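Local structure of HPT domain (Escherichia coli, 2A0B) at residues 11-17 with 71-77; 81-85 with 97-101; 33-37 with 112-116; 56-60 with 88-94; 43-47 with 62-66. The protein relays phosphoryl groups through a histidine as the C-terminal HPt domain of the sensor kinase ArcB, which activates the regulator ArcA in anaerobic repression. All blocks are in the same frame, centred on the assembly; numbering follows the deposited sequence.

From the N terminus, contact 1 (11-17 with 71-77) closes the first long loop, joining the start of helix 14-23 to the turn between helices 56-72 and 76-85. Contact 3 opens inside that loop, on helix 26-52, and closes beyond it on helix 93-122, so the two cross; they touch where Leu75 meets Phe36. Contact 5 lies nested within both and pairs helix 26-52 with helix 56-72. Contact 4 starts inside all three on helix 56-72 and ends at the entry to helix 93-122, crossing contacts 1 and 5 but nested in contact 3. Contact 2 follows contacts 1 and 5, joins helix 76-85 to helix 93-122, lies nested in contact 3 and crosses contact 4, touching it at Trp93.

Contact 1 (11-17 with 71-77); sequences LLDIPML and GSVGLRH. With ZN (zinc ion), chain B.
The backbones of 11-17 and 71-77 run close together, CA atoms of Leu12 and Leu75 being 4.9 Å apart. Asp13 N donates to Gly74 O at 2.8 Å, with an angle of 157° at the hydrogen. A weak bond from His77 N to Leu11 O continues the pairing. Arg76 reaches back over the loop: its NE donates to Leu12 O at 3.2 Å, but bent, with the nitrogen above the carbonyl plane. One face of its guanidinium lies over Asp13 CA, while a water in its plane accepts from NH2 and also ties Leu12 O to Ile14 N. The Asp13 carboxylate has another task. With CG anti to the backbone N (chi1 -175°), OD1 turns back to cap helix 14-23 through a weak bond from Met16 N, and OD2 takes a second water that also donates to Gly71 O. On the other side, Gly74 is the C-prime residue of a Schellman motif that ends helix 56-72; its positive phi and the proximity of Leu17 CD2 leave little place for a side chain. An N-cap, Asp13, thus meets a helix C-terminus across the contact. Met16 CE comes to 3.6 Å from Ser72 O, and Leu12 CD2 meets Leu75 CD2 at 4.0 Å, both leucines also touching Leu115 of helix 93-122. At the far end Leu11 CD2 lies 3.7 Å from His77 CB, beside the imidazole whose NE2 binds zinc at 2.1 Å; Glu103 and Glu107 also bind this zinc.

Contact 2 (81-85 with 97-101); sequences LGQQI and VGEWI
Gln84 lies over one face of the Trp100 indole, its side chain set nearly perpendicular to that of the tryptophan. Its CB sits 3.7 Å from the centroid of the six-membered ring and only 8° off the normal, which makes a CH-pi contact. Because CG stands opposite the carbonyl carbon and the chain is extended beyond it, the amide is carried on toward the pyrrole part. There Gln84 NE2 stands above the indole at 3.3 Å from Trp100 NE1; both are donors, so this is no hydrogen bond, and the amide plane is inclined 44° to the ring. Gln84 OE1 receives a weak bond from Gln80. Leu81 CD2 approaches Trp100 CD1 obliquely at 4.1 Å; Leu81 also touches Glu103 and Glu107, which bind the zinc.

Ile85 serves the buried side. It runs alongside Trp100 with reversed sense, CG1 being 3.9 Å from Trp100 CB, and its CD1 meets Ile101 CG1 at 4.0 Å. Beyond them stand Leu47 and Ile59, so the pair belongs to the four-helix core, where helices 76-85 and 93-122 run antiparallel, their short segments inclined at 153° with axes 9.8 Å apart. Putting an alanine in place of Trp100 would probably open a gap beside Leu81 and leave the Gln84 side chain without the flat surface that limits its turning. The contacts are mainly apolar, with an amide nitrogen over the indole face and no hydrogen bond between the segments, so the pairing probably depends mostly on shape and dispersion.

Contact 3 (33-37 with 112-116); sequences LAVFE and VEVLK
Lys116 NZ donates to Glu37 OE2 at 2.8 Å, a salt bridge in which the ammonium comes from above the carboxylate plane, 49° out of it. The two chains approach from opposite directions, and both are extended beyond CG, which lets them span helices whose segment axes approach to 11.5 Å. Beneath the charged pair the aliphatic parts do the packing: Glu37 CG touches Val112 CG1 at 3.6 Å, and Lys116 CG rests at 3.7 Å from Leu33 CD2.

Further inward, Leu33 holds the centre. Its first torsion (chi1 -169°) turns CG away from the backbone N and sends the two methyls across the interface, each 3.6 Å from Leu115 CD2. Val112 uses both branches: CG1 faces Glu37 and Leu33, while CG2 meets Phe36 CE2 at 3.9 Å, at the ring edge and near its plane. Phe36 continues to Ala69 and Ala70 of helix 56-72, and Leu115 to Leu12 and Leu75, which joins this pair to the rest of the core. The segments run 169° apart, an antiparallel pair of helices 26-52 and 93-122 within the HPt four-helix bundle.

Contact 4 (56-60 with 88-94); sequences KKGIV and PDLPAWE
At one end of the HPt four-helix bundle, the first turn of helix 56-72 packs against the connection that leads into helix 93-122. A type I beta turn from Leu90 to Trp93 shapes that connection and delivers Trp93 at the start of the helix. A first torsion of -170° swings the indole away from its own backbone N and directs it at helix 56-72, where its six-membered ring meets three residues. Lys56 CG lies 3.7 Å from Trp93 CH2, and Ile59 CG2 stands 4.0 Å from Trp93 CZ2, both meeting the ring obliquely. Val60 CG2 comes to 4.3 Å from Trp93 CZ2 and, set nearly perpendicular to the proline, to 3.9 Å from Pro88 CD.

Pro88 belongs to the same cluster: its CB sits over the centre of the indole, 3.9 Å above the plane, while Lys56 CE reaches the same CB at 3.7 Å. The lysine chain bends at chi3 (-106°), which brings its CE to both the proline and the tryptophan instead of leading straight past them. Trp93 NE1, for its part, donates to Ile85 O at the end of helix 76-85, and the ring also touches Trp100. Lys56 NZ and Glu94 OE2 remain 4.6 Å apart, beyond a salt bridge. The contact is therefore chiefly hydrophobic, with the methylenes of Lys56 used as apolar surface and a long-range attraction between unlike charges probably adding a little at the rim.

Contact 5 (43-47 with 62-66); sequences YVSVL and EGHKI
Leu47 and Ile66 meet tip to tip on the buried side, CD1 to CD1 at 3.6 Å, and Ile66 CG1 lies 3.8 Å from Tyr43 CB. Leu47 CD2 also lies near Glu62 CB and Gly63 N; the axes of the two short segments are 10.0 Å apart. Met104 of helix 93-122 also touches Ile66.

Glu62, itself buried, belongs to this close part. It bends at chi2 (70°), which turns its carboxylate along the interface: CD packs at 3.6 Å from Val46 CG1, and OE2 comes within 3.4 Å of Tyr43 CD1, with the carboxylate steeply inclined, 77°, to the phenol ring. The looser, solvent side is formed by the exposed Val46 and Lys65. There Lys65 NZ makes a salt bridge to Glu62 OE1 at 2.8 Å, on the syn side, somewhat out of the carboxylate plane. In this conformer the bridge is consistent with Lys65 CD lying over a face of the Tyr43 ring in a CH-pi contact, 4.2 Å from the centroid. An alanine at Glu62 would probably leave the Lys65 ammonium without its carboxylate mate and open a gap beside Val46.

His64, the phosphorylation site, projects from the same turn away from this interface and is held by a bond between its ND1 and Gln86 OE1. The antiparallel pairing of helices 26-52 and 56-72, one packed face inward and the phospho-accepting histidine outward, is the arrangement of an HPt four-helix bundle.

Contact 1 (11-17 with 71-77)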
# COMPACT_ATOMS: atom_id res chain seq x y z
N LEU A 11 -6.07 -1.25 9.00
CA LEU A 11 -5.10 -0.80 8.05
C LEU A 11 -3.82 -1.77 8.06
O LEU A 11 -3.16 -1.62 7.08
CB LEU A 11 -4.61 0.62 8.35
CG LEU A 11 -5.77 1.71 8.31
CD1 LEU A 11 -5.17 3.03 8.69
CD2 LEU A 11 -6.27 1.73 6.86
N LEU A 12 -3.71 -2.41 9.20
CA LEU A 12 -2.39 -3.18 9.19
C LEU A 12 -2.68 -4.65 9.25
O LEU A 12 -3.69 -5.15 9.70
CB LEU A 12 -1.69 -2.85 10.53
CG LEU A 12 -1.44 -1.35 10.79
CD1 LEU A 12 -0.78 -1.18 12.16
CD2 LEU A 12 -0.69 -0.75 9.63
N ASP A 13 -1.64 -5.46 8.87
CA ASP A 13 -1.76 -6.89 9.07
C ASP A 13 -1.12 -7.26 10.42
O ASP A 13 0.13 -7.49 10.45
CB ASP A 13 -1.04 -7.62 7.93
CG ASP A 13 -1.22 -9.13 7.98
OD1 ASP A 13 -1.65 -9.73 8.95
OD2 ASP A 13 -0.94 -9.64 6.86
N ILE A 14 -1.85 -7.18 11.49
CA ILE A 14 -1.33 -7.36 12.85
C ILE A 14 -0.74 -8.74 13.10
O ILE A 14 0.41 -8.75 13.58
CB ILE A 14 -2.34 -6.98 13.94
CG1 ILE A 14 -2.83 -5.56 13.62
CG2 ILE A 14 -1.65 -7.04 15.31
CD1 ILE A 14 -1.76 -4.52 13.67
N PRO A 15 -1.36 -9.80 12.69
CA PRO A 15 -0.77 -11.16 12.88
C PRO A 15 0.60 -11.21 12.18
O PRO A 15 1.55 -11.76 12.82
CB PRO A 15 -1.74 -12.10 12.22
CG PRO A 15 -3.08 -11.40 12.52
CD PRO A 15 -2.74 -9.97 12.17
N MET A 16 0.76 -10.75 10.98
CA MET A 16 2.03 -10.81 10.25
C MET A 16 3.04 -9.95 10.98
O MET A 16 4.22 -10.30 11.22
CB MET A 16 1.91 -10.41 8.78
CG MET A 16 3.24 -10.24 8.05
SD MET A 16 3.91 -8.59 8.23
CE MET A 16 4.98 -8.42 6.80
N LEU A 17 2.68 -8.71 11.39
CA LEU A 17 3.61 -7.83 12.05
C LEU A 17 4.06 -8.40 13.40
O LEU A 17 5.25 -8.17 13.71
CB LEU A 17 2.95 -6.42 12.24
CG LEU A 17 2.87 -5.74 10.88
CD1 LEU A 17 1.84 -4.57 11.07
CD2 LEU A 17 4.16 -5.11 10.38
N GLY A 71 2.45 -4.96 0.95
CA GLY A 71 2.25 -6.23 1.63
C GLY A 71 3.59 -6.61 2.34
O GLY A 71 3.47 -7.19 3.42
N SER A 72 4.67 -6.16 1.82
CA SER A 72 5.97 -6.52 2.42
C SER A 72 6.15 -5.92 3.80
O SER A 72 6.94 -6.41 4.62
CB SER A 72 7.09 -6.15 1.46
OG SER A 72 7.57 -4.84 1.56
N VAL A 73 5.54 -4.74 4.03
CA VAL A 73 5.62 -4.06 5.31
C VAL A 73 4.32 -4.06 6.10
O VAL A 73 4.24 -3.39 7.15
CB VAL A 73 6.16 -2.63 5.13
CG1 VAL A 73 7.61 -2.65 4.65
CG2 VAL A 73 5.32 -1.77 4.17
N GLY A 74 3.33 -4.86 5.76
CA GLY A 74 2.13 -5.05 6.57
C GLY A 74 1.03 -3.94 6.35
O GLY A 74 0.22 -3.99 7.31
N LEU A 75 1.18 -3.32 5.25
CA LEU A 75 0.06 -2.25 5.03
C LEU A 75 -1.09 -3.00 4.30
O LEU A 75 -1.08 -2.80 3.07
CB LEU A 75 0.68 -1.09 4.30
CG LEU A 75 1.74 -0.26 5.13
CD1 LEU A 75 2.57 0.65 4.27
CD2 LEU A 75 1.00 0.48 6.23
N ARG A 76 -1.89 -3.68 5.05
CA ARG A 76 -2.93 -4.57 4.50
C ARG A 76 -3.98 -3.78 3.65
O ARG A 76 -4.29 -4.23 2.58
CB ARG A 76 -3.61 -5.23 5.68
CG ARG A 76 -4.71 -6.24 5.43
CD ARG A 76 -5.74 -6.12 6.55
NE ARG A 76 -5.59 -6.80 7.79
CZ ARG A 76 -5.55 -8.08 8.16
NH1 ARG A 76 -5.59 -9.11 7.31
NH2 ARG A 76 -5.41 -8.42 9.45
N HIS A 77 -4.34 -2.58 4.15
CA HIS A 77 -5.38 -1.89 3.30
C HIS A 77 -4.83 -1.34 2.05
O HIS A 77 -5.47 -1.35 0.94
CB HIS A 77 -5.95 -0.77 4.21
CG HIS A 77 -6.91 0.13 3.44
ND1 HIS A 77 -8.06 -0.42 2.91
CD2 HIS A 77 -6.80 1.41 3.12
CE1 HIS A 77 -8.70 0.59 2.28
NE2 HIS A 77 -7.95 1.64 2.38
ZN ZN B . -8.45 3.59 1.87
O HOH W 1 -4.97 -6.96 11.53
O HOH W 2 1.00 -8.28 5.02

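Contact 2 (81-85 with 97-101)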
# COMPACT_ATOMS: atom_id res chain seq x y z
N LEU A 81 -6.01 -2.21 -1.79
CA LEU A 81 -6.26 -1.26 -2.91
C LEU A 81 -5.50 -1.56 -4.17
O LEU A 81 -5.80 -1.45 -5.34
CB LEU A 81 -5.91 0.20 -2.51
CG LEU A 81 -6.94 0.90 -1.66
CD1 LEU A 81 -6.37 2.26 -1.31
CD2 LEU A 81 -8.21 0.98 -2.51
N GLY A 82 -4.18 -2.01 -3.95
CA GLY A 82 -3.35 -2.31 -5.12
C GLY A 82 -3.90 -3.62 -5.73
O GLY A 82 -3.81 -3.61 -6.96
N GLN A 83 -4.43 -4.52 -4.99
CA GLN A 83 -5.04 -5.73 -5.57
C GLN A 83 -6.22 -5.32 -6.47
O GLN A 83 -6.30 -5.78 -7.61
CB GLN A 83 -5.46 -6.68 -4.47
CG GLN A 83 -6.34 -7.82 -4.96
CD GLN A 83 -5.58 -8.78 -5.84
OE1 GLN A 83 -4.35 -8.75 -5.91
NE2 GLN A 83 -6.29 -9.66 -6.56
N GLN A 84 -7.06 -4.40 -5.93
CA GLN A 84 -8.19 -3.98 -6.80
C GLN A 84 -7.71 -3.28 -8.03
O GLN A 84 -8.19 -3.57 -9.16
CB GLN A 84 -9.10 -3.02 -5.98
CG GLN A 84 -9.83 -3.72 -4.87
CD GLN A 84 -10.37 -2.80 -3.78
OE1 GLN A 84 -10.81 -3.28 -2.75
NE2 GLN A 84 -10.28 -1.49 -3.88
N ILE A 85 -6.75 -2.36 -8.01
CA ILE A 85 -6.19 -1.65 -9.11
C ILE A 85 -5.61 -2.57 -10.19
O ILE A 85 -5.72 -2.37 -11.38
CB ILE A 85 -5.13 -0.60 -8.68
CG1 ILE A 85 -5.91 0.49 -7.87
CG2 ILE A 85 -4.42 0.04 -9.81
CD1 ILE A 85 -5.05 1.43 -7.05
N VAL A 97 -11.59 2.49 -10.89
CA VAL A 97 -10.09 2.56 -10.72
C VAL A 97 -9.57 3.92 -10.44
O VAL A 97 -8.63 4.16 -9.65
CB VAL A 97 -9.47 1.85 -11.92
CG1 VAL A 97 -9.56 2.66 -13.20
CG2 VAL A 97 -8.01 1.56 -11.52
N GLY A 98 -10.15 5.01 -11.04
CA GLY A 98 -9.66 6.37 -10.73
C GLY A 98 -10.00 6.68 -9.25
O GLY A 98 -9.16 7.44 -8.69
N GLU A 99 -11.07 6.26 -8.66
CA GLU A 99 -11.42 6.49 -7.27
C GLU A 99 -10.39 5.74 -6.37
O GLU A 99 -9.90 6.36 -5.42
CB GLU A 99 -12.81 6.08 -6.85
CG GLU A 99 -13.19 6.56 -5.45
CD GLU A 99 -14.53 7.25 -5.33
OE1 GLU A 99 -15.13 7.64 -6.37
OE2 GLU A 99 -15.11 7.41 -4.22
N TRP A 100 -10.08 4.50 -6.78
CA TRP A 100 -9.09 3.80 -5.89
C TRP A 100 -7.76 4.45 -6.01
O TRP A 100 -7.08 4.48 -4.92
CB TRP A 100 -9.02 2.36 -6.44
CG TRP A 100 -10.25 1.55 -6.22
CD1 TRP A 100 -11.20 1.64 -5.27
CD2 TRP A 100 -10.67 0.46 -7.08
NE1 TRP A 100 -12.17 0.68 -5.42
CE2 TRP A 100 -11.85 -0.05 -6.55
CE3 TRP A 100 -10.07 -0.11 -8.21
CZ2 TRP A 100 -12.54 -1.14 -7.11
CZ3 TRP A 100 -10.79 -1.17 -8.79
CH2 TRP A 100 -11.96 -1.66 -8.24
N ILE A 101 -7.30 4.98 -7.10
CA ILE A 101 -6.06 5.69 -7.26
C ILE A 101 -6.07 6.90 -6.35
O ILE A 101 -5.18 7.25 -5.61
CB ILE A 101 -5.70 5.98 -8.70
CG1 ILE A 101 -5.44 4.61 -9.42
CG2 ILE A 101 -4.60 7.02 -8.80
CD1 ILE A 101 -5.25 4.83 -10.93

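Contact 3 (33-37 with 112-116)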
# COMPACT_ATOMS: atom_id res chain seq x y z
N LEU A 33 10.03 0.27 6.01
CA LEU A 33 9.05 1.36 5.92
C LEU A 33 9.65 2.62 5.41
O LEU A 33 9.06 3.42 4.65
CB LEU A 33 8.41 1.53 7.30
CG LEU A 33 7.17 2.44 7.32
CD1 LEU A 33 6.12 1.94 6.33
CD2 LEU A 33 6.59 2.43 8.72
N ALA A 34 10.90 2.99 5.77
CA ALA A 34 11.57 4.18 5.29
C ALA A 34 11.77 4.12 3.80
O ALA A 34 11.65 5.11 3.06
CB ALA A 34 12.90 4.38 6.02
N VAL A 35 12.08 2.92 3.24
CA VAL A 35 12.22 2.76 1.84
C VAL A 35 10.82 2.90 1.13
O VAL A 35 10.79 3.59 0.12
CB VAL A 35 12.81 1.38 1.42
CG1 VAL A 35 12.78 1.17 -0.08
CG2 VAL A 35 14.26 1.43 1.92
N PHE A 36 9.84 2.35 1.76
CA PHE A 36 8.45 2.46 1.17
C PHE A 36 8.09 3.94 1.09
O PHE A 36 7.58 4.33 0.02
CB PHE A 36 7.50 1.69 2.05
CG PHE A 36 6.06 1.68 1.56
CD1 PHE A 36 5.67 0.77 0.60
CD2 PHE A 36 5.17 2.57 2.12
CE1 PHE A 36 4.31 0.79 0.19
CE2 PHE A 36 3.84 2.61 1.68
CZ PHE A 36 3.43 1.70 0.75
N GLU A 37 8.32 4.67 2.18
CA GLU A 37 7.96 6.11 2.10
C GLU A 37 8.66 6.88 1.04
O GLU A 37 8.19 7.86 0.44
CB GLU A 37 8.33 6.80 3.42
CG GLU A 37 7.52 6.48 4.64
CD GLU A 37 8.06 7.42 5.74
OE1 GLU A 37 7.71 8.59 5.72
OE2 GLU A 37 8.90 6.98 6.52
N VAL A 112 1.00 5.11 6.62
CA VAL A 112 2.43 4.90 7.14
C VAL A 112 2.55 5.42 8.55
O VAL A 112 3.14 4.80 9.46
CB VAL A 112 3.36 5.59 6.20
CG1 VAL A 112 4.76 5.86 6.80
CG2 VAL A 112 3.48 4.89 4.84
N GLU A 113 1.89 6.61 8.85
CA GLU A 113 1.98 7.07 10.24
C GLU A 113 1.37 6.17 11.25
O GLU A 113 1.75 6.02 12.42
CB GLU A 113 1.24 8.47 10.31
CG GLU A 113 1.99 9.51 9.56
CD GLU A 113 1.25 10.82 9.32
OE1 GLU A 113 0.02 10.84 9.52
OE2 GLU A 113 1.90 11.78 8.94
N VAL A 114 0.24 5.45 10.98
CA VAL A 114 -0.41 4.48 11.78
C VAL A 114 0.56 3.25 12.03
O VAL A 114 0.57 2.85 13.16
CB VAL A 114 -1.74 4.00 11.16
CG1 VAL A 114 -2.34 2.86 11.92
CG2 VAL A 114 -2.72 5.21 11.27
N LEU A 115 1.23 2.86 10.98
CA LEU A 115 2.18 1.69 11.23
C LEU A 115 3.34 2.17 12.08
O LEU A 115 3.65 1.42 13.02
CB LEU A 115 2.56 1.19 9.85
CG LEU A 115 3.72 0.11 9.91
CD1 LEU A 115 3.22 -1.00 10.72
CD2 LEU A 115 4.09 -0.19 8.46
N LYS A 116 3.84 3.35 11.85
CA LYS A 116 4.97 3.83 12.70
C LYS A 116 4.56 3.84 14.14
O LYS A 116 5.27 3.42 15.07
CB LYS A 116 5.47 5.20 12.31
CG LYS A 116 6.32 5.23 11.07
CD LYS A 116 6.70 6.60 10.61
CE LYS A 116 7.64 6.62 9.43
NZ LYS A 116 7.87 8.01 8.93

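Contact 4 (56-60 with 88-94)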
# COMPACT_ATOMS: atom_id res chain seq x y z
N LYS A 56 -4.12 1.07 -19.59
CA LYS A 56 -4.56 0.02 -18.72
C LYS A 56 -3.42 -0.90 -18.27
O LYS A 56 -3.35 -1.19 -17.07
CB LYS A 56 -5.69 -0.81 -19.36
CG LYS A 56 -6.06 -2.00 -18.49
CD LYS A 56 -6.86 -3.03 -19.26
CE LYS A 56 -8.31 -2.96 -18.82
NZ LYS A 56 -9.15 -3.93 -19.59
N LYS A 57 -2.52 -1.26 -19.18
CA LYS A 57 -1.39 -2.12 -18.79
C LYS A 57 -0.50 -1.39 -17.78
O LYS A 57 0.00 -2.04 -16.86
CB LYS A 57 -0.61 -2.57 -20.02
CG LYS A 57 0.81 -3.04 -19.77
CD LYS A 57 1.35 -3.90 -20.91
CE LYS A 57 2.88 -3.93 -20.85
NZ LYS A 57 3.41 -5.19 -20.27
N GLY A 58 -0.28 -0.11 -17.98
CA GLY A 58 0.55 0.73 -17.11
C GLY A 58 -0.06 0.82 -15.73
O GLY A 58 0.58 0.71 -14.68
N ILE A 59 -1.40 1.04 -15.65
CA ILE A 59 -2.08 1.07 -14.38
C ILE A 59 -2.03 -0.25 -13.65
O ILE A 59 -1.74 -0.28 -12.45
CB ILE A 59 -3.60 1.44 -14.54
CG1 ILE A 59 -3.71 2.85 -15.15
CG2 ILE A 59 -4.35 1.28 -13.23
CD1 ILE A 59 -5.19 3.07 -15.57
N VAL A 60 -2.26 -1.37 -14.32
CA VAL A 60 -2.27 -2.68 -13.67
C VAL A 60 -0.82 -3.00 -13.21
O VAL A 60 -0.73 -3.57 -12.14
CB VAL A 60 -2.78 -3.72 -14.70
CG1 VAL A 60 -2.55 -5.15 -14.22
CG2 VAL A 60 -4.28 -3.48 -14.93
N PRO A 88 -8.45 -5.87 -13.54
CA PRO A 88 -9.37 -5.34 -14.57
C PRO A 88 -10.45 -6.35 -14.87
O PRO A 88 -11.43 -5.97 -15.55
CB PRO A 88 -8.54 -4.97 -15.76
CG PRO A 88 -7.30 -5.81 -15.62
CD PRO A 88 -7.10 -6.00 -14.15
N ASP A 89 -10.44 -7.57 -14.35
CA ASP A 89 -11.49 -8.55 -14.45
C ASP A 89 -12.72 -8.18 -13.62
O ASP A 89 -13.79 -8.76 -13.78
CB ASP A 89 -10.98 -9.93 -14.00
CG ASP A 89 -10.33 -9.92 -12.61
OD1 ASP A 89 -9.24 -9.35 -12.50
OD2 ASP A 89 -10.85 -10.50 -11.67
N LEU A 90 -12.58 -7.27 -12.66
CA LEU A 90 -13.68 -6.92 -11.77
C LEU A 90 -14.69 -6.07 -12.56
O LEU A 90 -14.29 -5.22 -13.30
CB LEU A 90 -13.09 -6.04 -10.63
CG LEU A 90 -12.23 -6.78 -9.59
CD1 LEU A 90 -11.62 -5.76 -8.61
CD2 LEU A 90 -12.95 -7.84 -8.83
N PRO A 91 -15.95 -6.41 -12.37
CA PRO A 91 -17.00 -5.61 -13.06
C PRO A 91 -16.91 -4.11 -12.78
O PRO A 91 -17.21 -3.28 -13.66
CB PRO A 91 -18.27 -6.15 -12.44
CG PRO A 91 -17.98 -7.50 -11.90
CD PRO A 91 -16.49 -7.47 -11.54
N ALA A 92 -16.55 -3.72 -11.56
CA ALA A 92 -16.46 -2.30 -11.20
C ALA A 92 -15.18 -1.61 -11.56
O ALA A 92 -14.90 -0.45 -11.33
CB ALA A 92 -16.67 -2.19 -9.69
N TRP A 93 -14.16 -2.33 -12.16
CA TRP A 93 -12.87 -1.72 -12.41
C TRP A 93 -12.84 -0.43 -13.19
O TRP A 93 -12.28 0.58 -12.84
CB TRP A 93 -11.88 -2.77 -13.07
CG TRP A 93 -10.45 -2.32 -13.15
CD1 TRP A 93 -9.49 -2.57 -12.15
CD2 TRP A 93 -9.79 -1.59 -14.15
NE1 TRP A 93 -8.32 -2.03 -12.59
CE2 TRP A 93 -8.40 -1.41 -13.79
CE3 TRP A 93 -10.16 -1.05 -15.40
CZ2 TRP A 93 -7.52 -0.74 -14.60
CZ3 TRP A 93 -9.25 -0.38 -16.18
CH2 TRP A 93 -7.91 -0.19 -15.80
N GLU A 94 -13.55 -0.40 -14.37
CA GLU A 94 -13.53 0.81 -15.16
C GLU A 94 -14.22 1.98 -14.38
O GLU A 94 -13.68 3.08 -14.53
CB GLU A 94 -14.34 0.54 -16.45
CG GLU A 94 -13.54 -0.24 -17.49
CD GLU A 94 -12.52 0.54 -18.28
OE1 GLU A 94 -12.53 1.79 -18.31
OE2 GLU A 94 -11.64 -0.07 -18.94

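Contact 5 (43-47 with 62-66)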
# COMPACT_ATOMS: atom_id res chain seq x y z
N TYR A 43 5.57 6.14 -7.20
CA TYR A 43 4.66 5.09 -7.59
C TYR A 43 3.24 5.74 -7.82
O TYR A 43 2.63 5.35 -8.80
CB TYR A 43 4.54 3.94 -6.59
CG TYR A 43 5.85 3.10 -6.40
CD1 TYR A 43 6.89 3.26 -7.25
CD2 TYR A 43 5.80 2.26 -5.30
CE1 TYR A 43 8.06 2.46 -7.04
CE2 TYR A 43 6.96 1.42 -5.06
CZ TYR A 43 7.96 1.63 -5.96
OH TYR A 43 9.15 0.82 -5.80
N VAL A 44 2.93 6.65 -6.92
CA VAL A 44 1.53 7.22 -7.10
C VAL A 44 1.55 8.15 -8.29
O VAL A 44 0.58 8.11 -9.09
CB VAL A 44 1.13 7.89 -5.80
CG1 VAL A 44 -0.13 8.78 -6.04
CG2 VAL A 44 0.78 6.94 -4.68
N SER A 45 2.62 8.91 -8.54
CA SER A 45 2.70 9.74 -9.72
C SER A 45 2.62 8.93 -11.00
O SER A 45 2.01 9.32 -12.01
CB SER A 45 3.94 10.63 -9.70
OG SER A 45 3.91 11.42 -8.52
N VAL A 46 3.23 7.73 -11.06
CA VAL A 46 3.14 6.88 -12.24
C VAL A 46 1.71 6.36 -12.40
O VAL A 46 1.23 6.32 -13.54
CB VAL A 46 4.12 5.68 -12.16
CG1 VAL A 46 3.86 4.64 -13.24
CG2 VAL A 46 5.54 6.25 -12.28
N LEU A 47 1.02 5.97 -11.33
CA LEU A 47 -0.37 5.57 -11.40
C LEU A 47 -1.20 6.70 -12.06
O LEU A 47 -1.96 6.37 -12.97
CB LEU A 47 -1.07 5.32 -10.06
CG LEU A 47 -0.97 3.94 -9.45
CD1 LEU A 47 -1.56 3.95 -8.05
CD2 LEU A 47 -1.66 2.90 -10.35
N GLU A 62 1.60 -0.96 -12.29
CA GLU A 62 1.98 -0.15 -11.12
C GLU A 62 1.18 -0.58 -9.94
O GLU A 62 1.63 -0.61 -8.75
CB GLU A 62 1.87 1.35 -11.46
CG GLU A 62 2.70 2.22 -10.52
CD GLU A 62 4.20 2.06 -10.74
OE1 GLU A 62 4.64 1.37 -11.68
OE2 GLU A 62 4.94 2.66 -9.94
N GLY A 63 -0.13 -0.93 -10.10
CA GLY A 63 -0.92 -1.46 -9.02
C GLY A 63 -0.22 -2.72 -8.37
O GLY A 63 -0.23 -2.86 -7.20
N HIS A 64 0.22 -3.61 -9.26
CA HIS A 64 0.88 -4.85 -8.78
C HIS A 64 2.17 -4.49 -8.03
O HIS A 64 2.39 -5.18 -6.99
CB HIS A 64 1.25 -5.60 -10.07
CG HIS A 64 1.90 -6.94 -9.77
ND1 HIS A 64 1.26 -7.98 -9.17
CD2 HIS A 64 3.20 -7.30 -9.98
CE1 HIS A 64 2.13 -9.02 -9.04
NE2 HIS A 64 3.26 -8.59 -9.53
N LYS A 65 2.91 -3.54 -8.50
CA LYS A 65 4.15 -3.14 -7.79
C LYS A 65 3.83 -2.62 -6.39
O LYS A 65 4.41 -3.03 -5.37
CB LYS A 65 4.89 -2.14 -8.62
CG LYS A 65 6.35 -1.84 -8.31
CD LYS A 65 6.85 -0.66 -9.14
CE LYS A 65 6.77 -0.98 -10.62
NZ LYS A 65 7.15 0.18 -11.48
N ILE A 66 2.79 -1.73 -6.32
CA ILE A 66 2.45 -1.25 -4.97
C ILE A 66 1.91 -2.30 -4.11
O ILE A 66 2.12 -2.31 -2.86
CB ILE A 66 1.40 -0.07 -5.19
CG1 ILE A 66 2.11 1.11 -5.82
CG2 ILE A 66 0.81 0.31 -3.85
CD1 ILE A 66 1.12 2.11 -6.46